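Local coordinates for protein light Chain (Clostridium botulinum, PDB 6BVD) that acts as the zinc endopeptidase domain of a mosaic botulinum neurotoxin, probably cleaving a SNARE protein of the nerve terminal, at residues K260-T263 / S264-L268; I277-Q280 / S281-S284. One frame throughout, in Å; residues are numbered along the deposited sequence.

Interaction 1: K260-T263 / S264-L268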
ATOM      1  N   LYS A 260     -27.406  25.058  16.200  1.00 45.30           N
ATOM      2  CA  LYS A 260     -27.826  24.695  17.552  1.00 40.35           C
ATOM      3  C   LYS A 260     -26.605  24.517  18.470  1.00 37.07           C
ATOM      4  O   LYS A 260     -25.463  24.497  17.991  1.00 32.75           O
ATOM      5  CB  LYS A 260     -28.648  23.406  17.497  1.00 38.19           C
ATOM      6  CG  LYS A 260     -27.805  22.243  16.958  1.00 45.84           C
ATOM      7  CD  LYS A 260     -28.598  20.973  16.685  1.00 51.93           C
ATOM      8  CE  LYS A 260     -27.757  19.995  15.869  1.00 54.52           C
ATOM      9  NZ  LYS A 260     -28.212  18.587  16.028  1.00 59.28           N
ATOM     10  N   PRO A 261     -26.830  24.424  19.797  1.00 36.46           N
ATOM     11  CA  PRO A 261     -25.676  24.006  20.611  1.00 25.59           C
ATOM     12  C   PRO A 261     -25.214  22.582  20.277  1.00 27.75           C
ATOM     13  O   PRO A 261     -26.008  21.714  19.853  1.00 27.72           O
ATOM     14  CB  PRO A 261     -26.184  24.101  22.049  1.00 24.53           C
ATOM     15  CG  PRO A 261     -27.698  24.461  21.927  1.00 33.81           C
ATOM     16  CD  PRO A 261     -27.893  25.054  20.601  1.00 33.94           C
ATOM     17  N   ILE A 262     -23.920  22.379  20.461  1.00 31.45           N
ATOM     18  CA  ILE A 262     -23.202  21.154  20.054  1.00 33.81           C
ATOM     19  C   ILE A 262     -22.424  20.603  21.256  1.00 27.17           C
ATOM     20  O   ILE A 262     -21.766  21.374  21.953  1.00 22.55           O
ATOM     21  CB  ILE A 262     -22.215  21.469  18.876  1.00 31.32           C
ATOM     22  CG1 ILE A 262     -22.963  21.872  17.600  1.00 29.17           C
ATOM     23  CG2 ILE A 262     -21.295  20.274  18.563  1.00 29.01           C
ATOM     24  CD1 ILE A 262     -23.917  20.818  17.088  1.00 36.08           C
ATOM     25  N   THR A 263     -22.437  19.283  21.491  1.00 24.67           N
ATOM     26  CA  THR A 263     -21.668  18.732  22.622  1.00 21.42           C
ATOM     27  C   THR A 263     -20.201  19.178  22.584  1.00 23.01           C
ATOM     28  O   THR A 263     -19.599  19.243  21.508  1.00 28.25           O
ATOM     29  CB  THR A 263     -21.713  17.161  22.669  1.00 23.57           C
ATOM     30  OG1 THR A 263     -20.879  16.713  23.745  1.00 22.45           O
ATOM     31  CG2 THR A 263     -21.190  16.549  21.388  1.00 22.92           C
ATOM     32  N   SER A 264     -19.644  19.504  23.760  1.00 22.59           N
ATOM     33  CA  SER A 264     -18.241  19.912  23.891  1.00 25.12           C
ATOM     34  C   SER A 264     -17.279  18.879  23.305  1.00 28.04           C
ATOM     35  O   SER A 264     -16.144  19.220  22.975  1.00 25.24           O
ATOM     36  CB  SER A 264     -17.856  20.131  25.356  1.00 22.27           C
ATOM     37  OG  SER A 264     -18.383  21.346  25.847  1.00 29.67           O
ATOM     38  N   ALA A 265     -17.740  17.629  23.206  1.00 28.70           N
ATOM     39  CA  ALA A 265     -16.893  16.532  22.694  1.00 30.88           C
ATOM     40  C   ALA A 265     -16.497  16.726  21.222  1.00 24.99           C
ATOM     41  O   ALA A 265     -15.439  16.255  20.803  1.00 20.82           O
ATOM     42  CB  ALA A 265     -17.596  15.145  22.872  1.00 24.36           C
ATOM     43  N   GLU A 266     -17.344  17.388  20.426  1.00 24.17           N
ATOM     44  CA  GLU A 266     -16.974  17.581  19.017  1.00 25.51           C
ATOM     45  C   GLU A 266     -15.803  18.531  18.930  1.00 23.79           C
ATOM     46  O   GLU A 266     -14.929  18.362  18.075  1.00 28.12           O
ATOM     47  CB  GLU A 266     -18.126  18.117  18.170  1.00 20.92           C
ATOM     48  CG  GLU A 266     -19.371  17.235  18.187  1.00 24.09           C
ATOM     49  CD  GLU A 266     -19.231  15.911  17.468  1.00 32.21           C
ATOM     50  OE1 GLU A 266     -18.160  15.597  16.885  1.00 34.14           O
ATOM     51  OE2 GLU A 266     -20.238  15.173  17.501  1.00 41.80           O
ATOM     52  N   PHE A 267     -15.776  19.540  19.803  1.00 29.58           N
ATOM     53  CA  PHE A 267     -14.657  20.499  19.714  1.00 27.46           C
ATOM     54  C   PHE A 267     -13.369  19.863  20.252  1.00 31.02           C
ATOM     55  O   PHE A 267     -12.267  20.148  19.750  1.00 25.48           O
ATOM     56  CB  PHE A 267     -14.992  21.777  20.457  1.00 23.00           C
ATOM     57  CG  PHE A 267     -16.235  22.460  19.933  1.00 25.21           C
ATOM     58  CD1 PHE A 267     -16.184  23.247  18.787  1.00 22.84           C
ATOM     59  CD2 PHE A 267     -17.473  22.231  20.532  1.00 25.10           C
ATOM     60  CE1 PHE A 267     -17.327  23.871  18.293  1.00 28.71           C
ATOM     61  CE2 PHE A 267     -18.621  22.841  20.047  1.00 27.20           C
ATOM     62  CZ  PHE A 267     -18.558  23.653  18.923  1.00 34.32           C
ATOM     63  N   LEU A 268     -13.491  19.005  21.269  1.00 32.37           N
ATOM     64  CA  LEU A 268     -12.307  18.328  21.802  1.00 30.38           C
ATOM     65  C   LEU A 268     -11.808  17.312  20.790  1.00 31.39           C
ATOM     66  O   LEU A 268     -10.596  17.033  20.708  1.00 30.18           O
ATOM     67  CB  LEU A 268     -12.598  17.646  23.143  1.00 34.95           C
ATOM     68  CG  LEU A 268     -13.018  18.543  24.308  1.00 31.55           C
ATOM     69  CD1 LEU A 268     -13.444  17.684  25.516  1.00 30.98           C
ATOM     70  CD2 LEU A 268     -11.935  19.554  24.697  1.00 24.98           C
TER
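A strand-to-helix corner beside the catalytic zinc is formed where Ile262 and Thr263 of strand 262-263 meet Ala265, Glu266 and Phe267 on the first turn of helix 264-270. Thr263 is the N-cap. Its OG1 lies anti to its own N (chi1 177°) and leans forward over the helix start, where it takes a weak but nearly straight bond from Ala265 N, 3.3 Å away. The same hydroxyl has a further partner in Glu244 O, and Ser264 OG binds Tyr245 O, which ties the cap to the chain beside it. Thr263 O accepts from Glu266 N at 3.1 Å. Glu266 is the glutamate that joins His228 and His232 of the HExxH helix on the zinc ion, the ligand set of a gluzincin-type metalloprotease. Its CG rests against two methyls, 3.6 Å from Ile262 CG2 and 3.7 Å from Thr263 CG2, the latter side chain crossing it at about a right angle. A bend at chi2 (-70°) then carries the carboxylate off the strand to the metal; the backbone bond and the two methyls probably help position the stem of this first-shell ligand. Phe267 turns its rim to the strand. CE2 is 4.0 Å from Ile262 O, which lies at the edge in the ring plane, while Ile262 CG2 also reaches CE2, at 4.0 Å, in apolar contact. That branch serves both Glu266 and Phe267, whereas the longer arm of Ile262 leads away from the helix.

Interaction 2: I277-Q280 / S281-S284; sequences IVPQ and SIQS
Val278 O receives the side-chain amide of Gln283 at the start of helix 280-301: NE2 is 2.9 Å away and the N-H points almost straight at the oxygen (166°). The carbonyl lies close to the amide plane of Gln283, but the donor is tilted from the carbonyl's own plane. With CG beside its backbone N (chi1 -63°) and the chain extended beyond it, Gln283 reaches back past the helix end to the residue before the cap. This bond helps fix the rotation of the amide.

Two regular backbone bonds begin the helix. Pro279 O accepts from Gln283 N at 2.9 Å, and Gln280 O accepts from Ser284 N at 3.0 Å. Ser284 OG adds a weak bond to the same Gln280 O, 3.4 Å off, so that this carbonyl takes the N-H of Ser284 and, weakly, its hydroxyl. Pro279 occupies the N-cap, a position at which its ring has no polar atom to offer the first N-H groups. Val278 and Gln283 stand in the two places, N' and N4, that a hydrophobic staple would join; here the link combines an amide bond with aliphatic contact.

The apolar contacts centre on one methyl of Val278. Placed anti to the backbone N, CG1 meets Gln283 CG at 3.7 Å and Ile282 CG2 at the same 3.7 Å, the valine and isoleucine side chains crossing at about a right angle. More loosely, Pro279 CD faces Ile282 CD1 at 4.3 Å. Ser264 touches the same two methyls of Val278 and Ile282; both residues also rest against Ile247, and Val278 packs on Phe267.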
ATOM      1  N   ILE A 277     -12.806  26.893  22.386  1.00 28.32           N
ATOM      2  CA  ILE A 277     -14.242  27.133  22.366  1.00 28.04           C
ATOM      3  C   ILE A 277     -14.923  26.526  23.614  1.00 28.32           C
ATOM      4  O   ILE A 277     -15.891  27.078  24.162  1.00 28.62           O
ATOM      5  CB  ILE A 277     -14.852  26.576  21.071  1.00 25.15           C
ATOM      6  CG1 ILE A 277     -14.274  27.353  19.883  1.00 28.48           C
ATOM      7  CG2 ILE A 277     -16.364  26.676  21.089  1.00 25.72           C
ATOM      8  CD1 ILE A 277     -14.657  26.816  18.515  1.00 27.60           C
ATOM      9  N   VAL A 278     -14.407  25.401  24.089  1.00 23.19           N
ATOM     10  CA  VAL A 278     -14.988  24.788  25.281  1.00 23.71           C
ATOM     11  C   VAL A 278     -14.557  25.566  26.500  1.00 28.79           C
ATOM     12  O   VAL A 278     -13.355  25.690  26.748  1.00 21.32           O
ATOM     13  CB  VAL A 278     -14.554  23.297  25.446  1.00 30.57           C
ATOM     14  CG1 VAL A 278     -15.287  22.625  26.640  1.00 23.35           C
ATOM     15  CG2 VAL A 278     -14.831  22.554  24.175  1.00 24.13           C
ATOM     16  N   PRO A 279     -15.538  26.105  27.265  1.00 29.41           N
ATOM     17  CA  PRO A 279     -15.263  26.871  28.485  1.00 26.70           C
ATOM     18  C   PRO A 279     -14.430  26.118  29.496  1.00 35.99           C
ATOM     19  O   PRO A 279     -14.629  24.898  29.713  1.00 29.38           O
ATOM     20  CB  PRO A 279     -16.662  27.140  29.054  1.00 27.68           C
ATOM     21  CG  PRO A 279     -17.569  27.107  27.862  1.00 32.35           C
ATOM     22  CD  PRO A 279     -16.972  26.090  26.928  1.00 26.48           C
ATOM     23  N   GLN A 280     -13.563  26.861  30.174  1.00 28.31           N
ATOM     24  CA  GLN A 280     -12.696  26.300  31.210  1.00 27.49           C
ATOM     25  C   GLN A 280     -13.434  25.495  32.293  1.00 36.27           C
ATOM     26  O   GLN A 280     -12.911  24.469  32.773  1.00 33.75           O
ATOM     27  CB  GLN A 280     -11.931  27.424  31.900  1.00 38.99           C
ATOM     28  CG  GLN A 280     -10.654  26.955  32.503  1.00 47.70           C
ATOM     29  CD  GLN A 280      -9.774  26.327  31.431  1.00 55.05           C
ATOM     30  OE1 GLN A 280      -9.449  25.135  31.491  1.00 53.44           O
ATOM     31  NE2 GLN A 280      -9.422  27.121  30.418  1.00 56.61           N
ATOM     32  N   SER A 281     -14.612  25.980  32.711  1.00 22.83           N
ATOM     33  CA  SER A 281     -15.387  25.306  33.748  1.00 21.72           C
ATOM     34  C   SER A 281     -15.903  23.948  33.286  1.00 20.82           C
ATOM     35  O   SER A 281     -15.997  23.008  34.091  1.00 27.15           O
ATOM     36  CB  SER A 281     -16.557  26.182  34.226  1.00 27.66           C
ATOM     37  OG  SER A 281     -17.241  26.750  33.132  1.00 33.94           O
ATOM     38  N   ILE A 282     -16.289  23.855  32.018  1.00 23.64           N
ATOM     39  CA  ILE A 282     -16.691  22.563  31.435  1.00 29.17           C
ATOM     40  C   ILE A 282     -15.471  21.650  31.285  1.00 28.60           C
ATOM     41  O   ILE A 282     -15.529  20.455  31.576  1.00 24.97           O
ATOM     42  CB  ILE A 282     -17.382  22.720  30.070  1.00 20.94           C
ATOM     43  CG1 ILE A 282     -18.789  23.264  30.266  1.00 20.51           C
ATOM     44  CG2 ILE A 282     -17.470  21.373  29.295  1.00 20.66           C
ATOM     45  CD1 ILE A 282     -19.547  23.361  28.985  1.00 19.51           C
ATOM     46  N   GLN A 283     -14.342  22.203  30.869  1.00 24.87           N
ATOM     47  CA  GLN A 283     -13.136  21.369  30.772  1.00 26.03           C
ATOM     48  C   GLN A 283     -12.731  20.774  32.129  1.00 26.55           C
ATOM     49  O   GLN A 283     -12.328  19.593  32.208  1.00 24.92           O
ATOM     50  CB  GLN A 283     -11.969  22.172  30.176  1.00 26.96           C
ATOM     51  CG  GLN A 283     -12.213  22.651  28.758  1.00 27.99           C
ATOM     52  CD  GLN A 283     -10.937  23.071  28.050  1.00 35.71           C
ATOM     53  OE1 GLN A 283      -9.922  22.388  28.146  1.00 33.51           O
ATOM     54  NE2 GLN A 283     -10.978  24.207  27.345  1.00 31.30           N
ATOM     55  N   SER A 284     -12.899  21.545  33.201  1.00 27.38           N
ATOM     56  CA  SER A 284     -12.629  21.034  34.542  1.00 26.46           C
ATOM     57  C   SER A 284     -13.697  20.044  35.029  1.00 32.53           C
ATOM     58  O   SER A 284     -13.370  19.056  35.714  1.00 26.24           O
ATOM     59  CB  SER A 284     -12.503  22.178  35.539  1.00 30.84           C
ATOM     60  OG  SER A 284     -11.305  22.912  35.286  1.00 45.62           O
TER

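Both interactions are helix starts, in series along the chain: interaction 1 opens helix 264-270, interaction 2 the following helix 280-301. Neither touches another subunit. Interaction 1 is partly buried and includes a zinc ligand; interaction 2 lies at the surface, with Val278 its buried residue and about 12 Å from the metal. Their polar chemistry differs: a threonine hydroxyl caps the helix in 260-268, whereas in 277-284 the N-cap is a proline and a glutamine amide reaches back to a carbonyl. The two pack directly on each other, Phe267 also meeting Ile277. Strand 246-247 borders both, with Ile247 shared between them.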